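Local coordinates for DUF1116 domain-containing protein (Enterococcus faecalis, PDB 3CLQ), which is of unknown function but belongs to the AllG family, named for a subunit of oxamate carbamoyltransferase, and may have a related role, at residues B[317-321]-B[337-341]. Numbering follows the deposited sequence.
Sequences GFAMA and ALNYS
Met-320 reaches Ala-337 and Tyr-340 from a buried loop, and Ser-341 bonds to that loop's backbone; in this helix-to-loop contact one face of helix 334-343 packs against residues 317-321, which follow helix 309-313. Its motif is a Met-aromatic contact between Met-320 and Tyr-340. The CB of Met-320, present as selenomethionine, starts toward the helix and lies 4.0 Å from both Ala-337 O and Ser-341 OG. CG then comes up to the methyl of Ala-337, a residue small enough to let the long chain lie along the helix. Because the chain runs on extended beyond CG (chi2 178°), its SE is carried to Tyr-340, where it sits 3.5 Å from CD2 of the ring. The approach is oblique, with SE 62° off the ring normal; a long, flexible methionine, whose natural sulfur is polarisable, suits a place beside an aromatic ring. SE also lies near Ala-337 CA, and CE, still on an extended chain, ends 3.8 Å from Ala-337 CB. Ala-321 CB meets the CD2 branch of Leu-338, whose CA-CB bond starts away from the loop although the end of the chain returns to it. The polar link between these apolar patches is Ser-341, short enough to place a hydroxyl against backbone. OG is anti to its own carbonyl carbon (chi1 -78°), which points it into the loop, where it donates a hydrogen bond to a carbonyl and accepts one from an N-H. Outside the contact, Gly-317 N is hydrogen-bonded to Glu-311 OE1, while Phe-318 packs on Pro-366 and Ile-369 of strand 363-369. Ser-341 OG donates to Phe-318 O from above the carbonyl plane, and Ala-321 N donates to the same OG over 3.3 Å, nearly straight at 171°.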
ATOM      1  N   GLY B 317      13.560 -11.057   2.533  1.00 56.44           N
ATOM      2  CA  GLY B 317      13.426 -12.010   3.631  1.00 55.78           C
ATOM      3  C   GLY B 317      13.895 -11.468   4.971  1.00 55.94           C
ATOM      4  O   GLY B 317      13.396 -11.874   6.038  1.00 55.01           O
ATOM      5  N   PHE B 318      14.862 -10.553   4.927  1.00 56.15           N
ATOM      6  CA  PHE B 318      15.320  -9.896   6.145  1.00 56.24           C
ATOM      7  C   PHE B 318      14.167  -9.096   6.746  1.00 55.95           C
ATOM      8  O   PHE B 318      14.059  -8.964   7.959  1.00 55.84           O
ATOM      9  CB  PHE B 318      16.505  -8.979   5.840  1.00 57.05           C
ATOM     10  CG  PHE B 318      17.852  -9.672   5.880  1.00 57.84           C
ATOM     11  CD1 PHE B 318      18.939  -9.068   6.495  1.00 57.44           C
ATOM     12  CD2 PHE B 318      18.036 -10.916   5.295  1.00 57.93           C
ATOM     13  CE1 PHE B 318      20.177  -9.692   6.533  1.00 57.59           C
ATOM     14  CE2 PHE B 318      19.277 -11.545   5.328  1.00 57.92           C
ATOM     15  CZ  PHE B 318      20.348 -10.933   5.949  1.00 57.62           C
ATOM     16  N   ALA B 319      13.294  -8.565   5.887  1.00 56.20           N
ATOM     17  CA  ALA B 319      12.149  -7.782   6.360  1.00 56.13           C
ATOM     18  C   ALA B 319      10.905  -8.628   6.482  1.00 56.65           C
ATOM     19  O   ALA B 319       9.866  -8.127   6.811  1.00 57.64           O
ATOM     20  CB  ALA B 319      11.885  -6.598   5.472  1.00 54.68           C
HETATM   21  N   MSE B 320      11.019  -9.914   6.209  1.00 57.87           N
HETATM   22  CA  MSE B 320       9.912 -10.843   6.355  1.00 59.76           C
HETATM   23  C   MSE B 320       8.786 -10.312   7.244  1.00 58.43           C
HETATM   24  O   MSE B 320       7.644 -10.248   6.824  1.00 58.24           O
HETATM   25  CB  MSE B 320      10.456 -12.129   6.948  1.00 61.57           C
HETATM   26  CG  MSE B 320       9.975 -13.398   6.302  1.00 63.01           C
HETATM   27 SE   MSE B 320      10.850 -14.926   7.169  0.55 63.50          SE
HETATM   28  CE  MSE B 320       9.429 -16.231   6.744  1.00 63.53           C
ATOM     29  N   ALA B 321       9.115  -9.919   8.469  1.00 57.67           N
ATOM     30  CA  ALA B 321       8.105  -9.533   9.464  1.00 56.92           C
ATOM     31  C   ALA B 321       7.111  -8.478   9.001  1.00 55.88           C
ATOM     32  O   ALA B 321       5.995  -8.417   9.498  1.00 56.84           O
ATOM     33  CB  ALA B 321       8.772  -9.060  10.737  1.00 56.92           C
ATOM     34  N   ALA B 337       8.237 -15.573  11.102  1.00 60.23           N
ATOM     35  CA  ALA B 337       8.674 -14.454  10.286  1.00 60.99           C
ATOM     36  C   ALA B 337       9.075 -13.283  11.176  1.00 61.74           C
ATOM     37  O   ALA B 337      10.080 -12.629  10.924  1.00 62.48           O
ATOM     38  CB  ALA B 337       7.616 -14.063   9.274  1.00 59.67           C
ATOM     39  N   LEU B 338       8.319 -13.035  12.237  1.00 62.89           N
ATOM     40  CA  LEU B 338       8.705 -11.991  13.177  1.00 64.44           C
ATOM     41  C   LEU B 338      10.080 -12.339  13.676  1.00 65.76           C
ATOM     42  O   LEU B 338      10.955 -11.502  13.778  1.00 66.93           O
ATOM     43  CB  LEU B 338       7.754 -11.945  14.373  1.00 64.41           C
ATOM     44  CG  LEU B 338       6.287 -11.662  14.056  1.00 64.78           C
ATOM     45  CD1 LEU B 338       5.463 -11.361  15.322  1.00 64.71           C
ATOM     46  CD2 LEU B 338       6.191 -10.530  13.050  1.00 63.99           C
ATOM     47  N   ASN B 339      10.261 -13.610  13.979  1.00 66.68           N
ATOM     48  CA  ASN B 339      11.452 -14.089  14.618  1.00 67.34           C
ATOM     49  C   ASN B 339      12.713 -13.975  13.778  1.00 67.41           C
ATOM     50  O   ASN B 339      13.802 -13.756  14.314  1.00 67.25           O
ATOM     51  CB  ASN B 339      11.226 -15.544  14.968  1.00 69.00           C
ATOM     52  CG  ASN B 339      11.648 -15.859  16.359  1.00 70.15           C
ATOM     53  OD1 ASN B 339      10.809 -16.150  17.225  1.00 70.56           O
ATOM     54  ND2 ASN B 339      12.955 -15.779  16.608  1.00 70.13           N
ATOM     55  N   TYR B 340      12.565 -14.146  12.467  1.00 67.24           N
ATOM     56  CA  TYR B 340      13.701 -14.152  11.537  1.00 67.15           C
ATOM     57  C   TYR B 340      14.308 -12.756  11.367  1.00 66.77           C
ATOM     58  O   TYR B 340      15.538 -12.579  11.320  1.00 65.96           O
ATOM     59  CB  TYR B 340      13.270 -14.690  10.164  1.00 68.08           C
ATOM     60  CG  TYR B 340      13.507 -16.176   9.922  1.00 68.55           C
ATOM     61  CD1 TYR B 340      14.775 -16.752  10.116  1.00 69.02           C
ATOM     62  CD2 TYR B 340      12.478 -16.996   9.454  1.00 68.76           C
ATOM     63  CE1 TYR B 340      15.003 -18.115   9.879  1.00 68.75           C
ATOM     64  CE2 TYR B 340      12.684 -18.345   9.209  1.00 68.85           C
ATOM     65  CZ  TYR B 340      13.950 -18.907   9.423  1.00 69.03           C
ATOM     66  OH  TYR B 340      14.151 -20.257   9.170  1.00 68.61           O
ATOM     67  N   SER B 341      13.423 -11.770  11.259  1.00 66.33           N
ATOM     68  CA  SER B 341      13.835 -10.392  11.124  1.00 65.60           C
ATOM     69  C   SER B 341      14.607  -9.962  12.360  1.00 65.78           C
ATOM     70  O   SER B 341      15.613  -9.259  12.219  1.00 66.26           O
ATOM     71  CB  SER B 341      12.631  -9.493  10.895  1.00 65.24           C
ATOM     72  OG  SER B 341      12.193  -9.589   9.557  1.00 65.10           O
TER